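Local coordinates for putative cell wall hydrolase phosphatase-associated protein (Clostridioides difficile, PDB 7CFL) that probably cuts peptide bonds in the bacterial cell wall as an autolysin, this chain being its NlpC/P60 catalytic domain, a cysteine peptidase of family C40, at residues Ser19-Leu24 against Gln46-Lys51; Phe39-Phe44 against Ser95-Tyr100; Val71-Leu76 against Tyr126-Tyr131; Asn103-His108 against Val117-Ile122. All blocks are in the same frame, centred on the assembly; numbering follows the deposited sequence.

Contact 1 (Ser19-Leu24 against Gln46-Lys51); sequences SFAKTL and QYVMKK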
loop_
_atom_site.group_PDB
_atom_site.type_symbol
_atom_site.label_atom_id
_atom_site.label_comp_id
_atom_site.label_asym_id
_atom_site.label_seq_id
_atom_site.Cartn_x
_atom_site.Cartn_y
_atom_site.Cartn_z
ATOM N N SER A 19 -9.440 -9.169 1.981
ATOM C CA SER A 19 -9.840 -10.371 1.199
ATOM C C SER A 19 -9.931 -10.020 -0.288
ATOM O O SER A 19 -9.496 -10.847 -1.086
ATOM C CB SER A 19 -11.098 -11.010 1.704
ATOM O OG SER A 19 -12.152 -10.074 1.759
ATOM N N PHE A 20 -10.419 -8.836 -0.651
ATOM C CA PHE A 20 -10.458 -8.426 -2.084
ATOM C C PHE A 20 -9.021 -8.290 -2.605
ATOM O O PHE A 20 -8.705 -8.771 -3.694
ATOM C CB PHE A 20 -11.175 -7.093 -2.260
ATOM C CG PHE A 20 -11.217 -6.687 -3.703
ATOM C CD1 PHE A 20 -11.904 -7.457 -4.622
ATOM C CD2 PHE A 20 -10.429 -5.635 -4.159
ATOM C CE1 PHE A 20 -11.882 -7.097 -5.965
ATOM C CE2 PHE A 20 -10.402 -5.290 -5.501
ATOM C CZ PHE A 20 -11.138 -6.019 -6.397
ATOM N N ALA A 21 -8.156 -7.610 -1.843
ATOM C CA ALA A 21 -6.740 -7.376 -2.214
ATOM C C ALA A 21 -6.050 -8.713 -2.464
ATOM O O ALA A 21 -5.287 -8.805 -3.445
ATOM C CB ALA A 21 -6.030 -6.591 -1.134
ATOM N N LYS A 22 -6.340 -9.734 -1.653
ATOM C CA LYS A 22 -5.665 -11.055 -1.797
ATOM C C LYS A 22 -6.067 -11.741 -3.119
ATOM O O LYS A 22 -5.225 -12.509 -3.637
ATOM C CB LYS A 22 -5.910 -11.930 -0.572
ATOM C CG LYS A 22 -5.158 -11.456 0.661
ATOM C CD LYS A 22 -5.042 -12.528 1.710
ATOM C CE LYS A 22 -4.487 -11.972 2.999
ATOM N NZ LYS A 22 -4.643 -12.909 4.129
ATOM N N THR A 23 -7.264 -11.467 -3.664
ATOM C CA THR A 23 -7.718 -12.053 -4.964
ATOM C C THR A 23 -6.803 -11.557 -6.087
ATOM O O THR A 23 -6.775 -12.217 -7.153
ATOM C CB THR A 23 -9.170 -11.750 -5.368
ATOM O OG1 THR A 23 -9.392 -10.374 -5.687
ATOM C CG2 THR A 23 -10.196 -12.205 -4.358
ATOM N N LEU A 24 -6.108 -10.435 -5.894
ATOM C CA LEU A 24 -5.248 -9.818 -6.932
ATOM C C LEU A 24 -3.788 -10.263 -6.791
ATOM O O LEU A 24 -2.945 -9.716 -7.547
ATOM C CB LEU A 24 -5.392 -8.299 -6.868
ATOM C CG LEU A 24 -6.807 -7.734 -6.981
ATOM C CD1 LEU A 24 -6.804 -6.245 -6.725
ATOM C CD2 LEU A 24 -7.410 -8.006 -8.352
ATOM N N GLN A 46 -5.540 2.446 -4.564
ATOM C CA GLN A 46 -6.762 3.138 -5.038
ATOM C C GLN A 46 -7.816 2.107 -5.465
ATOM O O GLN A 46 -8.990 2.279 -5.112
ATOM C CB GLN A 46 -6.463 4.151 -6.142
ATOM C CG GLN A 46 -7.582 5.159 -6.329
ATOM C CD GLN A 46 -7.348 6.028 -7.533
ATOM O OE1 GLN A 46 -7.200 5.510 -8.654
ATOM N NE2 GLN A 46 -7.407 7.326 -7.342
ATOM N N TYR A 47 -7.464 1.186 -6.370
ATOM C CA TYR A 47 -8.424 0.225 -6.949
ATOM C C TYR A 47 -9.053 -0.655 -5.856
ATOM O O TYR A 47 -10.308 -0.848 -5.803
ATOM C CB TYR A 47 -7.696 -0.626 -7.981
ATOM C CG TYR A 47 -8.575 -1.659 -8.641
ATOM C CD1 TYR A 47 -9.420 -1.333 -9.700
ATOM C CD2 TYR A 47 -8.526 -2.982 -8.238
ATOM C CE1 TYR A 47 -10.204 -2.301 -10.309
ATOM C CE2 TYR A 47 -9.296 -3.958 -8.831
ATOM C CZ TYR A 47 -10.127 -3.620 -9.886
ATOM O OH TYR A 47 -10.861 -4.601 -10.475
ATOM N N VAL A 48 -8.210 -1.144 -4.936
ATOM C CA VAL A 48 -8.691 -2.040 -3.851
ATOM C C VAL A 48 -9.700 -1.244 -3.007
ATOM O O VAL A 48 -10.769 -1.786 -2.721
ATOM C CB VAL A 48 -7.522 -2.578 -2.997
ATOM C CG1 VAL A 48 -7.994 -3.084 -1.628
ATOM C CG2 VAL A 48 -6.725 -3.638 -3.739
ATOM N N MET A 49 -9.344 -0.041 -2.559
ATOM C CA MET A 49 -10.227 0.799 -1.705
ATOM C C MET A 49 -11.562 1.092 -2.396
ATOM O O MET A 49 -12.620 0.975 -1.746
ATOM C CB MET A 49 -9.512 2.093 -1.309
ATOM C CG MET A 49 -8.473 1.893 -0.172
ATOM S SD MET A 49 -9.137 1.049 1.305
ATOM C CE MET A 49 -7.571 0.587 2.047
ATOM N N LYS A 50 -11.529 1.431 -3.691
ATOM C CA LYS A 50 -12.738 1.815 -4.461
ATOM C C LYS A 50 -13.656 0.586 -4.639
ATOM O O LYS A 50 -14.872 0.741 -4.479
ATOM C CB LYS A 50 -12.329 2.418 -5.815
ATOM C CG LYS A 50 -13.479 2.734 -6.766
ATOM C CD LYS A 50 -13.018 3.270 -8.110
ATOM C CE LYS A 50 -12.464 2.206 -9.041
ATOM N NZ LYS A 50 -12.129 2.754 -10.380
ATOM N N LYS A 51 -13.088 -0.589 -4.936
ATOM C CA LYS A 51 -13.853 -1.784 -5.389
ATOM C C LYS A 51 -14.363 -2.573 -4.185
ATOM O O LYS A 51 -15.459 -3.170 -4.284
ATOM C CB LYS A 51 -12.999 -2.678 -6.280
ATOM C CG LYS A 51 -12.813 -2.130 -7.687
ATOM C CD LYS A 51 -13.992 -2.356 -8.632
ATOM C CE LYS A 51 -13.560 -2.822 -10.006
ATOM N NZ LYS A 51 -14.697 -2.923 -10.949
#
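Phe20 reaches from helix 13-22 to helix 41-53, where its ring meets Tyr47, Val48 and Lys51. The aromatic part is its meeting with Tyr47: CZ of Phe20 lies 3.7 Å from CE2 of Tyr47, which comes in at the rim of the Phe20 ring and near its plane. The two planes are inclined by 39° and the centroids are 5.9 Å apart, an oblique pairing. Phe20 is swung out with CG opposite its own N (chi1 -180°), which carries the ring across Val48 until CE2 of Phe20 is 3.8 Å from CB of Lys51.

The aliphatic part is made by smaller side chains. Val48 puts CG2 4.0 Å from CB of Ala21, and the same methyl meets CD1 of Leu24. That leucine methyl touches the edge of Tyr47 as well, near the ring plane. Val17, one helical turn before Ala21, also touches Val48.

No hydrogen bond spans the two segments. Segment 19-24 is thus held to helix 41-53 here by apolar contact, with buried Ala21, Leu24 and Val48 on the inside and the exposed Lys51 at the margin, its amine leading away from Phe20.

Contact 2 (Phe39-Phe44 against Ser95-Tyr100); sequences FDCSGF and SHVGIY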
loop_
_atom_site.group_PDB
_atom_site.type_symbol
_atom_site.label_atom_id
_atom_site.label_comp_id
_atom_site.label_asym_id
_atom_site.label_seq_id
_atom_site.Cartn_x
_atom_site.Cartn_y
_atom_site.Cartn_z
ATOM N N PHE A 39 -1.122 -3.111 -12.211
ATOM C CA PHE A 39 -1.149 -2.072 -11.154
ATOM C C PHE A 39 0.236 -1.470 -10.932
ATOM O O PHE A 39 1.219 -2.165 -11.051
ATOM C CB PHE A 39 -1.606 -2.668 -9.821
ATOM C CG PHE A 39 -2.950 -3.352 -9.841
ATOM C CD1 PHE A 39 -4.116 -2.624 -9.735
ATOM C CD2 PHE A 39 -3.053 -4.729 -10.006
ATOM C CE1 PHE A 39 -5.351 -3.261 -9.740
ATOM C CE2 PHE A 39 -4.292 -5.358 -10.040
ATOM C CZ PHE A 39 -5.441 -4.620 -9.928
ATOM N N ASP A 40 0.268 -0.217 -10.472
ATOM C CA ASP A 40 1.436 0.322 -9.743
ATOM C C ASP A 40 1.016 0.368 -8.267
ATOM O O ASP A 40 -0.125 -0.045 -7.939
ATOM C CB ASP A 40 1.962 1.614 -10.368
ATOM C CG ASP A 40 1.030 2.812 -10.317
ATOM O OD1 ASP A 40 0.128 2.836 -9.441
ATOM O OD2 ASP A 40 1.206 3.720 -11.180
ATOM N N CYS A 41 1.899 0.795 -7.377
ATOM C CA CYS A 41 1.667 0.556 -5.932
ATOM C C CYS A 41 0.453 1.401 -5.474
ATOM O O CYS A 41 -0.430 0.834 -4.859
ATOM C CB CYS A 41 2.963 0.759 -5.162
ATOM S SG CYS A 41 3.468 2.491 -5.060
ATOM N N SER A 42 0.337 2.637 -5.909
ATOM C CA SER A 42 -0.777 3.546 -5.551
ATOM C C SER A 42 -2.020 3.226 -6.390
ATOM O O SER A 42 -3.127 3.411 -5.919
ATOM C CB SER A 42 -0.330 4.973 -5.741
ATOM O OG SER A 42 0.116 5.167 -7.073
ATOM N N GLY A 43 -1.852 2.742 -7.619
ATOM C CA GLY A 43 -3.019 2.324 -8.414
ATOM C C GLY A 43 -3.701 1.119 -7.793
ATOM O O GLY A 43 -4.947 1.032 -7.855
ATOM N N PHE A 44 -2.909 0.240 -7.176
ATOM C CA PHE A 44 -3.378 -0.957 -6.457
ATOM C C PHE A 44 -4.182 -0.529 -5.247
ATOM O O PHE A 44 -5.316 -0.978 -5.039
ATOM C CB PHE A 44 -2.195 -1.805 -6.003
ATOM C CG PHE A 44 -2.579 -3.019 -5.202
ATOM C CD1 PHE A 44 -3.262 -4.081 -5.776
ATOM C CD2 PHE A 44 -2.250 -3.088 -3.856
ATOM C CE1 PHE A 44 -3.605 -5.194 -5.019
ATOM C CE2 PHE A 44 -2.597 -4.200 -3.106
ATOM C CZ PHE A 44 -3.259 -5.256 -3.688
ATOM N N SER A 95 7.178 7.480 -2.082
ATOM C CA SER A 95 7.247 6.875 -3.438
ATOM C C SER A 95 6.623 5.463 -3.485
ATOM O O SER A 95 6.589 4.861 -4.597
ATOM C CB SER A 95 8.684 6.846 -3.887
ATOM O OG SER A 95 9.493 6.165 -2.935
ATOM N N HIS A 96 6.151 4.927 -2.351
ATOM C CA HIS A 96 5.573 3.559 -2.287
ATOM C C HIS A 96 4.495 3.497 -1.203
ATOM O O HIS A 96 4.512 4.304 -0.232
ATOM C CB HIS A 96 6.679 2.508 -2.098
ATOM C CG HIS A 96 6.242 1.114 -2.411
ATOM N ND1 HIS A 96 5.913 0.699 -3.709
ATOM C CD2 HIS A 96 6.054 0.049 -1.604
ATOM C CE1 HIS A 96 5.570 -0.571 -3.668
ATOM N NE2 HIS A 96 5.641 -0.994 -2.379
ATOM N N VAL A 97 3.559 2.585 -1.374
ATOM C CA VAL A 97 2.405 2.397 -0.453
ATOM C C VAL A 97 1.993 0.934 -0.531
ATOM O O VAL A 97 1.987 0.348 -1.650
ATOM C CB VAL A 97 1.222 3.327 -0.808
ATOM C CG1 VAL A 97 0.705 3.142 -2.241
ATOM C CG2 VAL A 97 0.056 3.175 0.132
ATOM N N GLY A 98 1.551 0.405 0.590
ATOM C CA GLY A 98 0.964 -0.925 0.756
ATOM C C GLY A 98 -0.211 -0.852 1.698
ATOM O O GLY A 98 -0.413 0.216 2.334
ATOM N N ILE A 99 -0.976 -1.930 1.771
ATOM C CA ILE A 99 -2.146 -2.066 2.677
ATOM C C ILE A 99 -1.702 -2.974 3.806
ATOM O O ILE A 99 -1.303 -4.103 3.562
ATOM C CB ILE A 99 -3.399 -2.625 1.968
ATOM C CG1 ILE A 99 -3.799 -1.754 0.777
ATOM C CG2 ILE A 99 -4.542 -2.825 2.946
ATOM C CD1 ILE A 99 -4.870 -2.355 -0.109
ATOM N N TYR A 100 -1.695 -2.441 5.016
ATOM C CA TYR A 100 -1.340 -3.269 6.186
ATOM C C TYR A 100 -2.369 -4.393 6.415
ATOM O O TYR A 100 -3.619 -4.147 6.398
ATOM C CB TYR A 100 -1.168 -2.343 7.380
ATOM C CG TYR A 100 -0.554 -3.047 8.561
ATOM C CD1 TYR A 100 0.800 -3.338 8.565
ATOM C CD2 TYR A 100 -1.326 -3.491 9.636
ATOM C CE1 TYR A 100 1.413 -3.949 9.662
ATOM C CE2 TYR A 100 -0.730 -4.142 10.713
ATOM C CZ TYR A 100 0.629 -4.403 10.708
ATOM O OH TYR A 100 1.225 -5.073 11.749
HETATM O O HOH W 1 0.673 -1.159 -3.383
#
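Cys41, the first residue of helix 41-53, faces His96 on strand 96-102. Both residues were modelled in two conformers, so the details of their approach hold for one copy. From the start of the side chain, CB of Cys41 sits 3.3 Å from CE1 of His96, meeting the imidazole obliquely. With chi1 at 71° the sulfur lies between the backbone N and carbonyl carbon, turned toward the strand. There SG of Cys41 is 3.3 Å from ND1 of His96 and 4.1 Å from the ring centroid, 51° off the normal, and CG1 of Val97 lies 4.0 Å from SG of Cys41.

Further along the helix, that Val97 methyl, CG1, comes to 3.6 Å from CA of Ser42, and CE2 of Phe44 meets CD1 of Ile99. Water 1 bridges the backbones, donating to O of Cys41 and to O of Val97. Asp40 is the N-cap: its OD1 takes the N-H of Gly43 at 2.7 Å and also pairs with Arg59. A citrate, probably from the crystallisation liquor, hydrogen-bonds to N of Cys41 and OG of Ser42 and may mark a pocket at the helix start.

NE2 of His96 is hydrogen-bonded to ND1 of His108. A cysteine heading a helix and a histidine on the adjoining sheet are consistent with the Cys-His-polar catalytic triad of NlpC/P60 peptidases, with His108 probably the third member.

Contact 3 (Val71-Leu76 against Tyr126-Tyr131); sequences VNRGDL and YYSSRY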
loop_
_atom_site.group_PDB
_atom_site.type_symbol
_atom_site.label_atom_id
_atom_site.label_comp_id
_atom_site.label_asym_id
_atom_site.label_seq_id
_atom_site.Cartn_x
_atom_site.Cartn_y
_atom_site.Cartn_z
ATOM N N VAL A 71 -1.749 7.636 11.521
ATOM C CA VAL A 71 -1.599 6.453 12.421
ATOM C C VAL A 71 -0.118 6.301 12.782
ATOM O O VAL A 71 0.730 6.368 11.868
ATOM C CB VAL A 71 -2.150 5.189 11.735
ATOM C CG1 VAL A 71 -1.945 3.945 12.593
ATOM C CG2 VAL A 71 -3.615 5.351 11.321
ATOM N N ASN A 72 0.208 6.150 14.076
ATOM C CA ASN A 72 1.594 5.789 14.479
ATOM C C ASN A 72 1.888 4.352 14.027
ATOM O O ASN A 72 1.010 3.512 14.141
ATOM C CB ASN A 72 1.810 5.920 15.992
ATOM C CG ASN A 72 1.931 7.355 16.443
ATOM O OD1 ASN A 72 1.153 7.810 17.281
ATOM N ND2 ASN A 72 2.890 8.076 15.889
ATOM N N ARG A 73 3.146 4.050 13.727
ATOM C CA ARG A 73 3.557 2.698 13.253
ATOM C C ARG A 73 3.206 1.654 14.332
ATOM O O ARG A 73 2.882 0.562 13.971
ATOM C CB ARG A 73 5.043 2.690 12.882
ATOM C CG ARG A 73 5.574 1.334 12.430
ATOM C CD ARG A 73 7.028 1.413 12.007
ATOM N NE ARG A 73 7.618 0.110 11.745
ATOM C CZ ARG A 73 8.777 -0.094 11.112
ATOM N NH1 ARG A 73 9.509 0.928 10.681
ATOM N NH2 ARG A 73 9.191 -1.333 10.893
ATOM N N GLY A 74 3.299 1.961 15.646
ATOM C CA GLY A 74 2.913 0.986 16.686
ATOM C C GLY A 74 1.407 0.698 16.782
ATOM O O GLY A 74 1.045 -0.303 17.439
ATOM N N ASP A 75 0.547 1.523 16.173
ATOM C CA ASP A 75 -0.943 1.467 16.239
ATOM C C ASP A 75 -1.537 0.976 14.907
ATOM O O ASP A 75 -2.768 1.104 14.736
ATOM C CB ASP A 75 -1.523 2.852 16.539
ATOM C CG ASP A 75 -3.004 2.878 16.908
ATOM O OD1 ASP A 75 -3.778 3.612 16.188
ATOM O OD2 ASP A 75 -3.381 2.183 17.913
ATOM N N LEU A 76 -0.734 0.448 13.985
ATOM C CA LEU A 76 -1.259 -0.043 12.671
ATOM C C LEU A 76 -2.342 -1.099 12.889
ATOM O O LEU A 76 -2.155 -2.001 13.739
ATOM C CB LEU A 76 -0.111 -0.616 11.855
ATOM C CG LEU A 76 0.788 0.420 11.189
ATOM C CD1 LEU A 76 2.028 -0.231 10.593
ATOM C CD2 LEU A 76 0.028 1.155 10.096
ATOM N N TYR A 126 14.822 -4.205 4.490
ATOM C CA TYR A 126 14.583 -3.371 3.286
ATOM C C TYR A 126 13.539 -2.286 3.583
ATOM O O TYR A 126 13.867 -1.088 3.396
ATOM C CB TYR A 126 14.201 -4.215 2.065
ATOM C CG TYR A 126 14.077 -3.422 0.785
ATOM C CD1 TYR A 126 14.982 -2.412 0.473
ATOM C CD2 TYR A 126 13.065 -3.684 -0.132
ATOM C CE1 TYR A 126 14.880 -1.680 -0.697
ATOM C CE2 TYR A 126 12.949 -2.960 -1.312
ATOM C CZ TYR A 126 13.860 -1.954 -1.593
ATOM O OH TYR A 126 13.762 -1.233 -2.746
ATOM N N TYR A 127 12.339 -2.655 4.039
ATOM C CA TYR A 127 11.219 -1.684 4.204
ATOM C C TYR A 127 11.385 -0.832 5.474
ATOM O O TYR A 127 11.070 0.366 5.406
ATOM C CB TYR A 127 9.858 -2.373 4.112
ATOM C CG TYR A 127 9.590 -2.955 2.744
ATOM C CD1 TYR A 127 9.177 -2.172 1.676
ATOM C CD2 TYR A 127 9.783 -4.301 2.515
ATOM C CE1 TYR A 127 8.944 -2.722 0.425
ATOM C CE2 TYR A 127 9.562 -4.869 1.269
ATOM C CZ TYR A 127 9.149 -4.073 0.217
ATOM O OH TYR A 127 8.944 -4.630 -1.016
ATOM N N SER A 128 11.859 -1.397 6.581
ATOM C CA SER A 128 11.763 -0.739 7.911
ATOM C C SER A 128 12.405 0.665 7.890
ATOM O O SER A 128 11.765 1.631 8.362
ATOM C CB SER A 128 12.349 -1.597 9.000
ATOM O OG SER A 128 11.997 -1.072 10.270
ATOM N N SER A 129 13.615 0.807 7.345
ATOM C CA SER A 129 14.358 2.101 7.305
ATOM C C SER A 129 13.681 3.122 6.364
ATOM O O SER A 129 13.914 4.332 6.538
ATOM C CB SER A 129 15.817 1.879 6.954
ATOM O OG SER A 129 15.972 1.471 5.601
ATOM N N ARG A 130 12.855 2.668 5.412
ATOM C CA ARG A 130 12.190 3.537 4.402
ATOM C C ARG A 130 10.782 3.955 4.858
ATOM O O ARG A 130 10.187 4.854 4.213
ATOM C CB ARG A 130 12.125 2.798 3.063
ATOM C CG ARG A 130 13.486 2.483 2.464
ATOM C CD ARG A 130 13.399 1.409 1.397
ATOM N NE ARG A 130 12.585 1.868 0.291
ATOM C CZ ARG A 130 11.696 1.139 -0.388
ATOM N NH1 ARG A 130 11.459 -0.129 -0.074
ATOM N NH2 ARG A 130 11.026 1.694 -1.386
ATOM N N TYR A 131 10.271 3.374 5.946
ATOM C CA TYR A 131 8.929 3.694 6.499
ATOM C C TYR A 131 8.828 5.199 6.762
ATOM O O TYR A 131 9.719 5.762 7.465
ATOM C CB TYR A 131 8.648 2.891 7.768
ATOM C CG TYR A 131 7.303 3.149 8.384
ATOM C CD1 TYR A 131 6.250 2.270 8.185
ATOM C CD2 TYR A 131 7.075 4.260 9.193
ATOM C CE1 TYR A 131 4.995 2.515 8.703
ATOM C CE2 TYR A 131 5.816 4.523 9.706
ATOM C CZ TYR A 131 4.778 3.636 9.488
ATOM O OH TYR A 131 3.540 3.858 10.020
HETATM O O HOH W 2 3.281 6.403 11.126
#
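One face of the Tyr131 ring carries the aliphatic chain of Arg73: CD stands 3.8 Å from the ring centroid and only 1° off the normal, a clean CH-pi contact. At the ring's edge, in its plane, lies water 2, which is hydrogen-bonded to the phenol OH and donates to O of Val71. The guanidinium of Arg73 is turned 34° from the ring plane and presents an edge to Ser128. Its NH2 bonds to OG of Ser128 at 2.9 Å, slightly tilted from the guanidinium plane, while NH1 makes two weak bonds, to OG and to O of the same serine.

Arg73 can do both jobs because it is stretched out, CG opposite the backbone N (chi1 178°) and the chain straight on to NE; it runs along the tyrosine in the reverse sense, with CB of Arg73 3.4 Å from OH of Tyr131. The contact joins the loop between strands 69-71 and 81-84 to the type I turn Ser128-Tyr131, which leads from helix 125-128 into strand 131-136 of the sheet.

NH2 of Arg73 has a second acceptor in OD1 of Asn123. Beside the phenol, Leu76 brings CD1 to 4.5 Å from CE1 of Tyr131, and its side chain also touches Val82 and Ala134.

Contact 4 (Asn103-His108 against Val117-Ile122); sequences NGDMIH and VTISNI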
loop_
_atom_site.group_PDB
_atom_site.type_symbol
_atom_site.label_atom_id
_atom_site.label_comp_id
_atom_site.label_asym_id
_atom_site.label_seq_id
_atom_site.Cartn_x
_atom_site.Cartn_y
_atom_site.Cartn_z
ATOM N N ASN A 103 0.720 -8.421 11.719
ATOM C CA ASN A 103 1.970 -9.185 11.954
ATOM C C ASN A 103 3.116 -8.582 11.124
ATOM O O ASN A 103 4.037 -9.354 10.776
ATOM C CB ASN A 103 1.748 -10.667 11.636
ATOM C CG ASN A 103 0.752 -11.286 12.593
ATOM O OD1 ASN A 103 -0.368 -11.633 12.216
ATOM N ND2 ASN A 103 1.144 -11.375 13.852
ATOM N N GLY A 104 3.065 -7.269 10.821
ATOM C CA GLY A 104 4.064 -6.558 9.992
ATOM C C GLY A 104 3.830 -6.701 8.496
ATOM O O GLY A 104 4.487 -5.966 7.763
ATOM N N ASP A 105 2.937 -7.597 8.091
ATOM C CA ASP A 105 2.710 -7.927 6.660
ATOM C C ASP A 105 1.931 -6.790 5.990
ATOM O O ASP A 105 0.991 -6.246 6.595
ATOM C CB ASP A 105 1.999 -9.271 6.531
ATOM C CG ASP A 105 2.908 -10.479 6.687
ATOM O OD1 ASP A 105 4.135 -10.323 6.573
ATOM O OD2 ASP A 105 2.388 -11.559 6.954
ATOM N N MET A 106 2.290 -6.449 4.748
ATOM C CA MET A 106 1.426 -5.608 3.901
ATOM C C MET A 106 1.265 -6.302 2.549
ATOM O O MET A 106 2.180 -7.044 2.134
ATOM C CB MET A 106 2.015 -4.219 3.651
ATOM C CG MET A 106 3.416 -4.245 3.012
ATOM S SD MET A 106 3.974 -2.598 2.637
ATOM C CE MET A 106 5.613 -2.911 2.014
ATOM N N ILE A 107 0.139 -6.043 1.931
ATOM C CA ILE A 107 -0.050 -6.431 0.506
ATOM C C ILE A 107 0.214 -5.191 -0.353
ATOM O O ILE A 107 -0.262 -4.115 -0.024
ATOM C CB ILE A 107 -1.413 -7.084 0.263
ATOM C CG1 ILE A 107 -1.547 -7.623 -1.189
ATOM C CG2 ILE A 107 -2.544 -6.124 0.574
ATOM C CD1 ILE A 107 -2.627 -8.665 -1.308
ATOM N N HIS A 108 0.865 -5.371 -1.515
ATOM C CA HIS A 108 1.263 -4.213 -2.350
ATOM C C HIS A 108 1.605 -4.685 -3.751
ATOM O O HIS A 108 1.915 -5.871 -3.937
ATOM C CB HIS A 108 2.418 -3.400 -1.734
ATOM C CG HIS A 108 3.687 -4.147 -1.528
ATOM N ND1 HIS A 108 4.928 -3.600 -1.818
ATOM C CD2 HIS A 108 3.928 -5.411 -1.128
ATOM C CE1 HIS A 108 5.867 -4.479 -1.550
ATOM N NE2 HIS A 108 5.283 -5.593 -1.127
ATOM N N VAL A 117 1.725 -8.013 -7.543
ATOM C CA VAL A 117 1.031 -7.913 -6.228
ATOM C C VAL A 117 1.522 -9.081 -5.371
ATOM O O VAL A 117 1.407 -10.288 -5.787
ATOM C CB VAL A 117 -0.496 -7.921 -6.374
ATOM C CG1 VAL A 117 -1.186 -7.908 -5.024
ATOM C CG2 VAL A 117 -0.991 -6.779 -7.239
ATOM N N THR A 118 2.038 -8.755 -4.192
ATOM C CA THR A 118 2.714 -9.739 -3.329
ATOM C C THR A 118 2.554 -9.247 -1.897
ATOM O O THR A 118 2.005 -8.140 -1.682
ATOM C CB THR A 118 4.198 -9.925 -3.678
ATOM O OG1 THR A 118 4.677 -11.066 -2.967
ATOM C CG2 THR A 118 5.075 -8.740 -3.329
ATOM N N ILE A 119 3.073 -10.054 -0.996
ATOM C CA ILE A 119 3.054 -9.737 0.461
ATOM C C ILE A 119 4.501 -9.606 0.942
ATOM O O ILE A 119 5.327 -10.507 0.642
ATOM C CB ILE A 119 2.245 -10.809 1.207
ATOM C CG1 ILE A 119 0.747 -10.660 0.924
ATOM C CG2 ILE A 119 2.537 -10.753 2.705
ATOM C CD1 ILE A 119 -0.069 -11.867 1.301
ATOM N N SER A 120 4.783 -8.538 1.691
ATOM C CA SER A 120 6.116 -8.223 2.254
ATOM C C SER A 120 5.892 -7.725 3.683
ATOM O O SER A 120 4.733 -7.369 4.004
ATOM C CB SER A 120 6.860 -7.189 1.464
ATOM O OG SER A 120 6.879 -7.500 0.085
ATOM N N ASN A 121 6.950 -7.756 4.486
ATOM C CA ASN A 121 6.917 -7.388 5.921
ATOM C C ASN A 121 7.564 -6.001 6.105
ATOM O O ASN A 121 8.730 -5.803 5.764
ATOM C CB ASN A 121 7.552 -8.491 6.765
ATOM C CG ASN A 121 7.101 -8.376 8.198
ATOM O OD1 ASN A 121 7.569 -7.492 8.900
ATOM N ND2 ASN A 121 6.131 -9.197 8.585
ATOM N N ILE A 122 6.835 -5.058 6.682
ATOM C CA ILE A 122 7.343 -3.669 6.901
ATOM C C ILE A 122 8.517 -3.686 7.907
ATOM O O ILE A 122 9.226 -2.670 7.954
ATOM C CB ILE A 122 6.183 -2.737 7.314
ATOM C CG1 ILE A 122 5.774 -2.918 8.779
ATOM C CG2 ILE A 122 4.996 -2.889 6.354
ATOM C CD1 ILE A 122 4.663 -2.014 9.214
#
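Ile107 packs against Ile119 on one face of this antiparallel hairpin, and Val117 joins them at the strand end, CG1 of Ile107 coming to 3.9 Å from CG1 of Val117. Met106 points to the other face; its SD lies 3.9 Å from CG2 of Ile122, just past the end of strand 118-121. Beyond CG the methionine chain is extended, and its CE sits over the centre of the His108 ring.

Outward from these, the backbones are laced by two hydrogen-bonded pairs, Met106 with Ser120 and His108 with Thr118; N of Met106 reaches O of Ser120 at 2.7 Å. The non-hydrogen-bonded pairs are Asp105 with Asn121 and Ile107 with Ile119. Strand directions differ by 145°.

The polar groups lie further out. OG of Ser120 is hydrogen-bonded to NE2 of His108 at 2.8 Å, at the edge and in plane with the imidazole, whose ND1 is bonded to His96; the ring is thus gripped at both nitrogens. At the far end ND2 of Asn121 gives one bond to O of Asn103, on a lone pair, and another of 3.0 Å to OD1 of Asp105, met from 50° above the carboxylate plane. N of Ile122 closes the row on O of Gly104.

Strand 118-121 is an outermost strand of the sheet, with 105-110 between it and 96-102. Phe44 of helix 41-53 touches Ile107 and Val117; Tyr127 of helix 125-128 packs on Met106 and Ser120.

In the fold
From the N terminus, contact 1 closes first, bringing segment 19-24 onto helix 41-53. Contact 2 opens before it has closed, because 39-44 precedes 46-51, so the two cross; they touch through Phe39, Phe44 and Ile99. Contact 2 ties the start of that helix to strand 96-102. Contact 3 opens within this loop and closes only at 126-131, crossing contact 2 in turn and tying the loop after strand 69-71 to the turn before strand 131-136. Contact 4, nested inside the loop of contact 3, pairs strands 105-110 and 118-121. It shares the sheet with contact 2, their strands being neighbours, whereas contacts 1 and 3 lie on opposite sides of the chain's centre.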